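Class D beta-lactamase (Fusobacterium nucleatum subsp. polymorphum, PDB 4IED) probably hydrolyses the lactam ring of beta-lactam antibiotics to give substituted beta-amino acids, as other class D beta-lactamases do, and is linked to antibiotic resistance. Local coordinates at residues L46-N50 with E51-P55; S86-L90 with D91-K95; S139-D142 with K143-L146; N175-Q178 with V179-I182; R244-F247 with K248-V252. All blocks are in the same frame, centred on the assembly; numbering follows the deposited sequence. Where two conformers were deposited one is given.

Contact 1 of 5, residues L46-N50 with E51-P55; sequences LDRAN and ERFYP
R48 and E51 meet at the C-terminal end of the short helix 46-49, where the chain unwinds into the loop that leads to helix 62-69. E51 N gives its hydrogen to R48 O at 2.9 Å, the i+3 spacing of a final tightened turn. The bond is fairly straight at the hydrogen (160°), but the donor stands well above the carbonyl plane, leaving the same oxygen able to accept again: a water donates to R48 O at 2.8 Å and to E51 O at 2.7 Å, stapling the last turn to the start of the loop.

The side chains form a second layer. With CG anti to the backbone N (chi1 -177°), R48 reaches forward in an extended chain that crosses F53 at about a right angle. Its CG lies at the edge of the phenyl ring, 3.9 Å from CE2 of F53, while CZ of F53 sits over one face of the guanidinium, 3.7 Å from R48 NE. Arginine suits the place, having a flat group that can take the corner of a tilted ring, the planes 41° apart, and N-H groups left for N227 and D229, which NE and NH1 bind. The extended E51 sends its carboxylate past the R48 methylenes without pairing with the guanidinium.

Beyond the contact, R48 and A49 lie on strand 29-35, F53 packs on I208 and W210 of strand 208-216, and A49 and N50 rest against M155 of helix 154-165.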
# COMPACT_ATOMS: atom_id res chain seq x y z
N LEU A 46 5.83 -18.60 -2.03
CA LEU A 46 4.46 -18.79 -1.51
C LEU A 46 4.24 -18.70 -0.02
O LEU A 46 3.33 -18.04 0.47
CB LEU A 46 3.87 -20.13 -2.01
CG LEU A 46 2.32 -20.26 -1.82
CD1 LEU A 46 1.57 -19.17 -2.51
CD2 LEU A 46 1.81 -21.59 -2.30
N ASP A 47 5.14 -19.27 0.73
CA ASP A 47 5.01 -19.24 2.17
C ASP A 47 5.17 -17.83 2.69
O ASP A 47 4.35 -17.36 3.54
CB ASP A 47 6.03 -20.13 2.86
CG ASP A 47 5.67 -21.61 2.79
OD1 ASP A 47 4.56 -22.00 2.33
OD2 ASP A 47 6.58 -22.38 3.16
N ARG A 48 6.15 -17.09 2.13
CA ARG A 48 6.19 -15.68 2.56
C ARG A 48 5.04 -14.85 1.98
O ARG A 48 4.64 -13.90 2.62
CB ARG A 48 7.57 -15.11 2.20
CG ARG A 48 7.75 -13.68 2.67
CD ARG A 48 9.16 -13.22 2.47
NE ARG A 48 9.27 -11.78 2.75
CZ ARG A 48 10.34 -11.18 3.29
NH1 ARG A 48 11.42 -11.82 3.67
NH2 ARG A 48 10.27 -9.86 3.41
N ALA A 49 4.52 -15.19 0.83
CA ALA A 49 3.34 -14.48 0.30
C ALA A 49 2.18 -14.55 1.24
O ALA A 49 1.44 -13.62 1.33
CB ALA A 49 2.94 -15.05 -1.03
N ASN A 50 2.12 -15.62 2.05
CA ASN A 50 1.01 -15.77 3.06
C ASN A 50 1.46 -15.31 4.45
O ASN A 50 0.65 -15.44 5.43
CB ASN A 50 0.57 -17.21 3.08
CG ASN A 50 -0.15 -17.59 1.84
OD1 ASN A 50 0.17 -18.58 1.15
ND2 ASN A 50 -1.15 -16.82 1.54
N GLU A 51 2.69 -14.80 4.64
CA GLU A 51 3.13 -14.38 5.95
C GLU A 51 2.81 -12.92 6.17
O GLU A 51 3.05 -12.06 5.33
CB GLU A 51 4.69 -14.53 6.08
CG GLU A 51 5.26 -14.11 7.42
CD GLU A 51 6.69 -14.44 7.61
OE1 GLU A 51 7.32 -14.90 6.61
OE2 GLU A 51 7.13 -14.21 8.79
N ARG A 52 2.22 -12.64 7.30
CA ARG A 52 1.79 -11.32 7.65
C ARG A 52 2.95 -10.49 8.25
O ARG A 52 3.70 -10.99 9.11
CB ARG A 52 0.64 -11.34 8.66
CG ARG A 52 -0.63 -11.92 8.10
CD ARG A 52 -1.68 -11.87 9.16
NE ARG A 52 -3.02 -12.19 8.66
CZ ARG A 52 -4.01 -12.56 9.42
NH1 ARG A 52 -3.87 -12.84 10.70
NH2 ARG A 52 -5.21 -12.72 8.89
N PHE A 53 3.06 -9.25 7.76
CA PHE A 53 4.08 -8.27 8.20
C PHE A 53 3.42 -6.96 8.50
O PHE A 53 2.30 -6.57 7.94
CB PHE A 53 5.22 -8.01 7.14
CG PHE A 53 5.98 -9.25 6.74
CD1 PHE A 53 7.00 -9.71 7.57
CD2 PHE A 53 5.76 -9.93 5.53
CE1 PHE A 53 7.72 -10.85 7.21
CE2 PHE A 53 6.44 -11.03 5.14
CZ PHE A 53 7.43 -11.51 5.99
N TYR A 54 4.06 -6.11 9.31
CA TYR A 54 3.55 -4.74 9.52
C TYR A 54 3.38 -4.09 8.13
O TYR A 54 4.33 -4.17 7.35
CB TYR A 54 4.50 -3.88 10.36
CG TYR A 54 5.01 -4.46 11.65
CD1 TYR A 54 4.29 -5.35 12.44
CD2 TYR A 54 6.25 -4.10 12.06
CE1 TYR A 54 4.80 -5.86 13.62
CE2 TYR A 54 6.76 -4.52 13.24
CZ TYR A 54 6.08 -5.44 13.98
OH TYR A 54 6.62 -5.93 15.21
N PRO A 55 2.25 -3.42 7.86
CA PRO A 55 2.12 -2.85 6.52
C PRO A 55 2.84 -1.58 6.33
O PRO A 55 3.09 -1.13 5.16
CB PRO A 55 0.61 -2.55 6.44
CG PRO A 55 0.21 -2.37 7.90
CD PRO A 55 1.04 -3.36 8.67
O HOH W 1 3.76 -11.27 2.80

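Contact 2 of 5, residues S86-L90 with D91-K95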
# COMPACT_ATOMS: atom_id res chain seq x y z
N SER A 86 7.25 21.73 13.54
CA SER A 86 7.81 20.58 14.27
C SER A 86 8.75 19.72 13.39
O SER A 86 8.79 19.84 12.17
CB SER A 86 6.66 19.74 14.89
OG SER A 86 5.96 19.14 13.88
N LYS A 87 9.52 18.87 14.02
CA LYS A 87 10.47 18.03 13.33
C LYS A 87 9.72 17.07 12.39
O LYS A 87 8.75 16.38 12.82
CB LYS A 87 11.29 17.26 14.36
CG LYS A 87 12.32 18.16 14.91
CD LYS A 87 13.39 17.35 15.56
CE LYS A 87 14.38 18.22 16.33
NZ LYS A 87 15.27 17.36 17.15
N VAL A 88 10.23 16.97 11.14
CA VAL A 88 9.68 16.02 10.16
C VAL A 88 10.81 15.37 9.45
O VAL A 88 11.76 16.01 9.08
CB VAL A 88 8.64 16.67 9.16
CG1 VAL A 88 7.36 17.02 9.82
CG2 VAL A 88 9.20 17.89 8.50
N PHE A 89 10.71 14.08 9.15
CA PHE A 89 11.83 13.43 8.56
C PHE A 89 12.14 13.89 7.15
O PHE A 89 13.32 14.09 6.81
CB PHE A 89 11.66 11.92 8.55
CG PHE A 89 12.90 11.21 8.13
CD1 PHE A 89 14.08 11.21 8.90
CD2 PHE A 89 12.87 10.49 6.97
CE1 PHE A 89 15.18 10.48 8.49
CE2 PHE A 89 13.98 9.78 6.54
CZ PHE A 89 15.15 9.81 7.28
N LEU A 90 11.10 14.09 6.35
CA LEU A 90 11.30 14.60 4.99
C LEU A 90 10.80 16.03 4.87
O LEU A 90 9.81 16.40 5.43
CB LEU A 90 10.50 13.72 4.01
CG LEU A 90 10.98 12.31 3.80
CD1 LEU A 90 10.04 11.49 2.93
CD2 LEU A 90 12.41 12.21 3.35
N ASP A 91 11.55 16.81 4.13
CA ASP A 91 11.25 18.23 4.00
C ASP A 91 9.90 18.46 3.28
O ASP A 91 9.23 19.43 3.54
CB ASP A 91 12.35 18.94 3.21
CG ASP A 91 12.24 20.44 3.20
OD1 ASP A 91 12.44 21.07 4.26
OD2 ASP A 91 11.96 21.02 2.08
N SER A 92 9.53 17.52 2.41
CA SER A 92 8.26 17.57 1.76
C SER A 92 7.10 17.49 2.73
O SER A 92 5.97 17.85 2.40
CB SER A 92 8.06 16.50 0.71
OG SER A 92 8.04 15.22 1.37
N TRP A 93 7.36 17.04 3.96
CA TRP A 93 6.29 17.02 4.98
C TRP A 93 6.10 18.31 5.74
O TRP A 93 5.11 18.43 6.48
CB TRP A 93 6.66 15.92 6.04
CG TRP A 93 6.81 14.52 5.49
CD1 TRP A 93 6.61 14.11 4.22
CD2 TRP A 93 7.12 13.38 6.25
NE1 TRP A 93 6.87 12.75 4.13
CE2 TRP A 93 7.18 12.28 5.38
CE3 TRP A 93 7.43 13.21 7.59
CZ2 TRP A 93 7.58 10.98 5.82
CZ3 TRP A 93 7.83 11.93 7.97
CH2 TRP A 93 7.83 10.87 7.13
N ALA A 94 6.96 19.29 5.52
CA ALA A 94 6.97 20.52 6.37
C ALA A 94 6.06 21.59 5.77
O ALA A 94 6.47 22.71 5.48
CB ALA A 94 8.38 21.05 6.42
N LYS A 95 4.77 21.22 5.57
CA LYS A 95 3.80 22.10 5.00
C LYS A 95 2.36 21.59 5.26
O LYS A 95 2.13 20.38 5.41
CB LYS A 95 4.07 22.33 3.52
CG LYS A 95 4.22 21.07 2.65
CD LYS A 95 5.13 21.26 1.46
CE LYS A 95 6.59 21.33 1.96
NZ LYS A 95 7.49 21.68 0.82
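L90 lays its CB over the face of the W93 indole, 3.8 Å from the centroid of the five-membered ring and only 8° off its normal, a well-centred CH-pi contact. Farther along the leucine, CD1 reaches the benzo half of the indole, 3.8 Å from W93 CZ2. V88 meets the root of the tryptophan, its CB 3.8 Å from W93 CB, and extends CG2 to within 3.9 Å of A94 CB. F89 adds its CB against W93 CZ3 at 3.9 Å.

What brings these groups together is a tight turn entering the 3-10 segment 91-93, in which W93 N donates to L90 O at 2.9 Å. With CG anti to its carbonyl carbon (chi1 -59°), W93 folds the indole back beneath the backbone of F89 and L90. Around A94 the chain then makes an inverse gamma turn. Farther out, the indole NE1 binds V105 O, Q107 NE2 binds W93 O, and V108 and P109 at the start of helix 108-130 touch the W93 side chain.

Tryptophan therefore does two jobs: its broad apolar surface receives aliphatic C-H groups, whose attraction is mainly dispersive, while the single N-H of its indole is spent on a directional bond to a backbone carbonyl.

Contact 3 of 5, residues S139-D142 with K143-L146; sequences SEID and KFWL
E140 O takes a hydrogen bond from K143 N at 3.2 Å, nearly straight at the hydrogen (167°) although the nitrogen stands above the carbonyl plane. The same oxygen lies at the edge of the F144 ring, in its plane, 3.5 Å from CD2 of F144. Next along the chain, I141 O meets the edges of two aromatic rings: F144 CE2 at 3.2 Å and W145 CZ3 at 3.6 Å. The weakly positive ring hydrogens probably ease the placing of this carbonyl among apolar groups. D142 O in turn approaches W145 CH2 at 3.5 Å, obliquely to the ring.

Both aromatic residues set CG between their backbone N and carbonyl carbon (chi1 64° for F144 and 66° for W145), which folds the rings back under the preceding turn and lets W145 CE3 come over the centre of the F144 ring. This irregular loop joins helices 108-130 and 154-165 in the penicillin-binding transpeptidase fold. Its inner side looks toward the carboxylated lysine at position 60, a mark of class D enzymes; W145 NE1 hydrogen-bonds that carbamate and so probably helps to hold it, as the tryptophan of related class D enzymes does. F59 packs against both rings.

The other side of the turn is charged. E140 and K143 run side by side in the same direction, with E140 OE1 3.4 Å from K143 CE but joined to K143 NZ only by a long salt bridge of 3.9 Å. D142 runs alongside K143 too, but its OD2 pairs with R116 NH1 of helix 108-130.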
# COMPACT_ATOMS: atom_id res chain seq x y z
N SER A 139 -2.75 -0.67 21.62
CA SER A 139 -3.02 0.49 22.43
C SER A 139 -2.25 1.71 21.95
O SER A 139 -2.02 2.63 22.76
CB SER A 139 -2.63 0.17 23.89
OG SER A 139 -1.26 -0.13 24.02
N GLU A 140 -1.95 1.82 20.66
CA GLU A 140 -1.16 2.93 20.08
C GLU A 140 -1.90 3.32 18.79
O GLU A 140 -1.66 2.81 17.71
CB GLU A 140 0.28 2.54 19.74
CG GLU A 140 1.13 2.25 20.98
CD GLU A 140 1.59 3.43 21.74
OE1 GLU A 140 1.43 4.55 21.21
OE2 GLU A 140 2.10 3.28 22.86
N ILE A 141 -2.84 4.23 18.95
CA ILE A 141 -3.77 4.60 17.84
C ILE A 141 -3.01 5.24 16.71
O ILE A 141 -3.53 5.15 15.59
CB ILE A 141 -4.96 5.51 18.33
CG1 ILE A 141 -6.04 5.62 17.25
CG2 ILE A 141 -4.48 6.83 18.77
CD1 ILE A 141 -6.76 4.42 16.85
N ASP A 142 -1.82 5.84 16.91
CA ASP A 142 -1.11 6.40 15.77
C ASP A 142 0.19 5.70 15.41
O ASP A 142 1.01 6.27 14.65
CB ASP A 142 -1.06 7.90 15.85
CG ASP A 142 -0.04 8.46 16.77
OD1 ASP A 142 0.62 7.69 17.52
OD2 ASP A 142 0.00 9.74 16.88
N LYS A 143 0.34 4.47 15.89
CA LYS A 143 1.54 3.68 15.59
C LYS A 143 1.25 2.28 15.15
O LYS A 143 2.17 1.53 14.81
CB LYS A 143 2.53 3.62 16.75
CG LYS A 143 2.95 4.93 17.32
CD LYS A 143 3.77 4.68 18.60
CE LYS A 143 4.00 5.92 19.38
NZ LYS A 143 5.01 5.72 20.40
N PHE A 144 -0.02 1.81 15.23
CA PHE A 144 -0.29 0.38 15.09
C PHE A 144 0.08 -0.22 13.77
O PHE A 144 0.23 -1.39 13.72
CB PHE A 144 -1.77 0.05 15.43
CG PHE A 144 -2.78 0.70 14.48
CD1 PHE A 144 -3.16 0.04 13.34
CD2 PHE A 144 -3.38 1.93 14.76
CE1 PHE A 144 -4.02 0.62 12.42
CE2 PHE A 144 -4.21 2.53 13.84
CZ PHE A 144 -4.59 1.83 12.71
N TRP A 145 0.06 0.59 12.69
CA TRP A 145 0.43 0.10 11.38
C TRP A 145 1.93 0.18 11.07
O TRP A 145 2.38 -0.30 10.04
CB TRP A 145 -0.30 0.86 10.28
CG TRP A 145 0.14 2.35 10.22
CD1 TRP A 145 0.98 2.91 9.36
CD2 TRP A 145 -0.47 3.45 10.96
NE1 TRP A 145 1.07 4.24 9.56
CE2 TRP A 145 0.18 4.63 10.53
CE3 TRP A 145 -1.49 3.54 11.91
CZ2 TRP A 145 -0.15 5.90 11.01
CZ3 TRP A 145 -1.83 4.76 12.39
CH2 TRP A 145 -1.16 5.97 11.93
N LEU A 146 2.74 0.77 11.97
CA LEU A 146 4.16 0.98 11.74
C LEU A 146 5.11 0.22 12.61
O LEU A 146 6.30 0.01 12.25
CB LEU A 146 4.49 2.50 11.66
CG LEU A 146 4.09 3.31 12.77
CD1 LEU A 146 5.19 3.42 13.77
CD2 LEU A 146 3.73 4.76 12.24

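Contact 4 of 5, residues N175-Q178 with V179-I182; sequences NQEQ and VKDI
Q178, V179 and K180 bury the most surface in this contact, which spans the last two turns of the alpha-helix 173-182. Each takes part in the i to i+4 bonding and has its own side-chain partners.

Q178 accepts through its backbone: I182 N donates to Q178 O at 3.0 Å, nearly along the C=O axis. Its side chain, extended beyond CG, puts the amide between two backbone partners, OE1 taking the N-H of V76 and NE2 donating to E174 O one turn back. A glutamine can serve both with one flat group.

V179 donates to N175 O at 3.1 Å. Its CG2, beside the backbone N, also comes down on that carbonyl, 3.4 Å from N175 O. The compact branched chain suits this buried side, where it packs on T64 of helix 62-69 and on I61; I182 follows on T64 as well.

K180 N binds Q176 O at 3.0 Å, and K180 CG rests 3.3 Å from the same oxygen. A bend at chi3 (73°) then turns the chain so that NZ can reach S165 O, while the side chain touches W214 of strand 208-216. E177 crosses over the lysine, but its carboxylate does not pair with the ammonium group: E177 OE2 and K180 NZ remain 4.8 Å apart. Any attraction between these opposite charges is probably modest.

D181 N closes the remaining turn on E177 O at 2.8 Å, with its OD2 salt-bridged to R100 of helix 99-105. At the C-terminal end, I182 CG2 tucks against the last turn, 3.3 Å from Q178 O.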
# COMPACT_ATOMS: atom_id res chain seq x y z
N ASN A 175 -15.81 7.33 -2.40
CA ASN A 175 -14.64 7.28 -1.56
C ASN A 175 -13.61 6.32 -2.13
O ASN A 175 -12.40 6.64 -2.15
CB ASN A 175 -15.05 6.85 -0.16
CG ASN A 175 -15.94 7.90 0.53
OD1 ASN A 175 -15.82 9.03 0.13
ND2 ASN A 175 -16.74 7.56 1.55
N GLN A 176 -14.06 5.17 -2.67
CA GLN A 176 -13.13 4.29 -3.36
C GLN A 176 -12.51 5.00 -4.55
O GLN A 176 -11.31 4.89 -4.81
CB GLN A 176 -13.77 2.95 -3.74
CG GLN A 176 -14.26 2.19 -2.55
CD GLN A 176 -14.98 0.92 -2.90
OE1 GLN A 176 -16.29 0.86 -2.88
NE2 GLN A 176 -14.25 -0.08 -3.27
N GLU A 177 -13.31 5.76 -5.27
CA GLU A 177 -12.80 6.50 -6.47
C GLU A 177 -11.64 7.48 -6.08
O GLU A 177 -10.67 7.63 -6.78
CB GLU A 177 -13.94 7.26 -7.19
CG GLU A 177 -13.62 7.63 -8.63
CD GLU A 177 -13.36 6.30 -9.45
OE1 GLU A 177 -14.02 5.23 -9.20
OE2 GLU A 177 -12.64 6.41 -10.42
N GLN A 178 -11.85 8.19 -4.98
CA GLN A 178 -10.89 9.12 -4.47
C GLN A 178 -9.60 8.44 -4.13
O GLN A 178 -8.49 8.90 -4.50
CB GLN A 178 -11.43 9.87 -3.29
CG GLN A 178 -12.40 10.96 -3.60
CD GLN A 178 -12.90 11.54 -2.35
OE1 GLN A 178 -12.24 12.29 -1.63
NE2 GLN A 178 -14.08 11.12 -1.98
N VAL A 179 -9.70 7.26 -3.52
CA VAL A 179 -8.48 6.57 -3.17
C VAL A 179 -7.75 6.06 -4.43
O VAL A 179 -6.50 6.08 -4.53
CB VAL A 179 -8.78 5.41 -2.16
CG1 VAL A 179 -7.49 4.57 -1.92
CG2 VAL A 179 -9.27 6.00 -0.85
N LYS A 180 -8.49 5.62 -5.43
CA LYS A 180 -7.88 5.31 -6.71
C LYS A 180 -7.22 6.55 -7.31
O LYS A 180 -6.06 6.45 -7.76
CB LYS A 180 -8.96 4.83 -7.71
CG LYS A 180 -9.66 3.51 -7.28
CD LYS A 180 -10.62 3.04 -8.39
CE LYS A 180 -9.81 2.49 -9.58
NZ LYS A 180 -10.70 2.05 -10.69
N ASP A 181 -7.87 7.69 -7.29
CA ASP A 181 -7.31 8.84 -7.95
C ASP A 181 -5.99 9.30 -7.29
O ASP A 181 -5.03 9.67 -7.95
CB ASP A 181 -8.30 9.96 -7.92
CG ASP A 181 -7.98 11.04 -8.94
OD1 ASP A 181 -8.15 10.79 -10.17
OD2 ASP A 181 -7.62 12.19 -8.54
N ILE A 182 -5.93 9.31 -5.97
CA ILE A 182 -4.72 9.79 -5.25
C ILE A 182 -3.53 8.88 -5.35
O ILE A 182 -2.41 9.34 -5.09
CB ILE A 182 -5.02 10.10 -3.77
CG1 ILE A 182 -5.29 8.85 -2.94
CG2 ILE A 182 -6.18 11.15 -3.70
CD1 ILE A 182 -5.71 9.04 -1.52

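Contact 5 of 5, residues R244-F247 with K248-V252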
# COMPACT_ATOMS: atom_id res chain seq x y z
N ARG A 244 8.28 -3.24 -11.82
CA ARG A 244 8.28 -2.77 -13.23
C ARG A 244 8.94 -3.75 -14.13
O ARG A 244 8.55 -3.93 -15.27
CB ARG A 244 8.94 -1.38 -13.27
CG ARG A 244 8.11 -0.26 -12.76
CD ARG A 244 8.79 1.11 -12.77
NE ARG A 244 7.86 2.17 -12.47
CZ ARG A 244 7.16 2.81 -13.40
NH1 ARG A 244 7.20 2.48 -14.67
NH2 ARG A 244 6.33 3.77 -12.99
N GLU A 245 9.99 -4.47 -13.68
CA GLU A 245 10.69 -5.40 -14.57
C GLU A 245 9.72 -6.53 -14.93
O GLU A 245 9.65 -6.97 -16.07
CB GLU A 245 12.00 -5.90 -13.91
CG GLU A 245 13.12 -4.85 -13.98
CD GLU A 245 14.49 -5.24 -13.46
OE1 GLU A 245 14.90 -6.41 -13.68
OE2 GLU A 245 15.18 -4.28 -12.92
N TYR A 246 8.96 -7.05 -13.96
CA TYR A 246 8.00 -8.10 -14.27
C TYR A 246 6.95 -7.58 -15.24
O TYR A 246 6.60 -8.27 -16.24
CB TYR A 246 7.29 -8.58 -12.97
CG TYR A 246 6.12 -9.51 -13.24
CD1 TYR A 246 6.37 -10.81 -13.52
CD2 TYR A 246 4.82 -9.07 -13.23
CE1 TYR A 246 5.38 -11.74 -13.86
CE2 TYR A 246 3.79 -9.97 -13.60
CZ TYR A 246 4.08 -11.28 -13.87
OH TYR A 246 3.08 -12.22 -14.16
N PHE A 247 6.37 -6.40 -14.99
CA PHE A 247 5.31 -5.90 -15.89
C PHE A 247 5.82 -5.50 -17.28
O PHE A 247 5.06 -5.59 -18.24
CB PHE A 247 4.48 -4.84 -15.23
CG PHE A 247 3.53 -5.37 -14.20
CD1 PHE A 247 2.42 -6.15 -14.62
CD2 PHE A 247 3.67 -5.08 -12.88
CE1 PHE A 247 1.59 -6.70 -13.74
CE2 PHE A 247 2.77 -5.65 -11.96
CZ PHE A 247 1.72 -6.40 -12.41
N LYS A 248 7.13 -5.23 -17.41
CA LYS A 248 7.71 -5.00 -18.74
C LYS A 248 7.85 -6.37 -19.43
O LYS A 248 7.54 -6.48 -20.66
CB LYS A 248 9.05 -4.30 -18.61
CG LYS A 248 8.89 -2.78 -18.37
CD LYS A 248 10.14 -1.99 -18.20
CE LYS A 248 11.05 -2.37 -17.02
NZ LYS A 248 12.32 -1.66 -17.08
N ASN A 249 8.24 -7.43 -18.71
CA ASN A 249 8.38 -8.79 -19.25
C ASN A 249 7.08 -9.34 -19.88
O ASN A 249 7.11 -10.02 -20.87
CB ASN A 249 8.83 -9.75 -18.14
CG ASN A 249 9.08 -11.16 -18.66
OD1 ASN A 249 8.34 -12.10 -18.34
ND2 ASN A 249 10.11 -11.32 -19.39
N ILE A 250 5.97 -8.98 -19.28
CA ILE A 250 4.69 -9.40 -19.72
C ILE A 250 3.96 -8.33 -20.57
O ILE A 250 2.78 -8.45 -20.89
CB ILE A 250 3.77 -10.00 -18.66
CG1 ILE A 250 3.39 -9.00 -17.58
CG2 ILE A 250 4.39 -11.19 -17.95
CD1 ILE A 250 2.14 -9.41 -16.83
N ASN A 251 4.73 -7.31 -20.99
CA ASN A 251 4.25 -6.31 -21.94
C ASN A 251 3.04 -5.48 -21.51
O ASN A 251 2.39 -4.93 -22.30
CB ASN A 251 4.02 -7.03 -23.27
CG ASN A 251 5.36 -7.54 -23.87
OD1 ASN A 251 6.15 -6.66 -24.34
ND2 ASN A 251 5.67 -8.91 -23.92
N VAL A 252 2.83 -5.36 -20.19
CA VAL A 252 1.85 -4.50 -19.60
C VAL A 252 2.34 -3.05 -19.59
O VAL A 252 1.63 -2.07 -19.89
CB VAL A 252 1.44 -5.05 -18.21
CG1 VAL A 252 0.57 -4.02 -17.46
CG2 VAL A 252 0.67 -6.36 -18.37
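I250, just past the end of helix 238-249, folds its side chain back against Y246 and F247. From CB, 4.1 Å from Y246 O, the branch CG1 passes the same oxygen at 3.6 Å. The other branch, CG2, comes near the phenol, 4.1 Å from Y246 CZ. At the tip, CD1 touches both rings, 3.7 Å from Y246 CE2 and 3.9 Å from F247 CD1. It gets there because CG1 sits between the backbone N and the carbonyl carbon (chi1 64°), pointing the chain back along the helix.

The helix ends here in a Schellman motif. V252 N binds F247 O at 3.0 Å, N251 N binds K248 O, and N251 takes positive phi, a conformation asparagine tolerates better than most residues. The apolar contact that commonly accompanies this motif is present too: V252 CB meets F247 CD1 at 3.9 Å, the two side chains pointing the same way.

The aromatic side of the helix lies on the sheet, with Y246 and F247 touching V33 of strand 29-35, and F247 and V252 on I215 of strand 208-216. Y246 also reaches M18 of helix 16-25, and N249 touches F17 of the same helix.

From the N terminus the five contacts follow one another in series; each is a local turn of continuous chain, and none nests in or crosses another. Contact 1 leads from helix 46-49 into the loop before helix 62-69. Contact 2 closes a turn in the loop between helices 62-69 and 99-105, and contact 3 one between helices 108-130 and 154-165. Contact 4 ends helix 173-182 just before strand 184-187, and contact 5 ends helix 238-249 against the sheet. Contacts 1 and 3 alone touch, P55 CD lying 3.6 Å from W145 O. Contacts 3 and 5 lie farthest apart, on opposite sides of the chain's centre, their centres about 36 Å from each other.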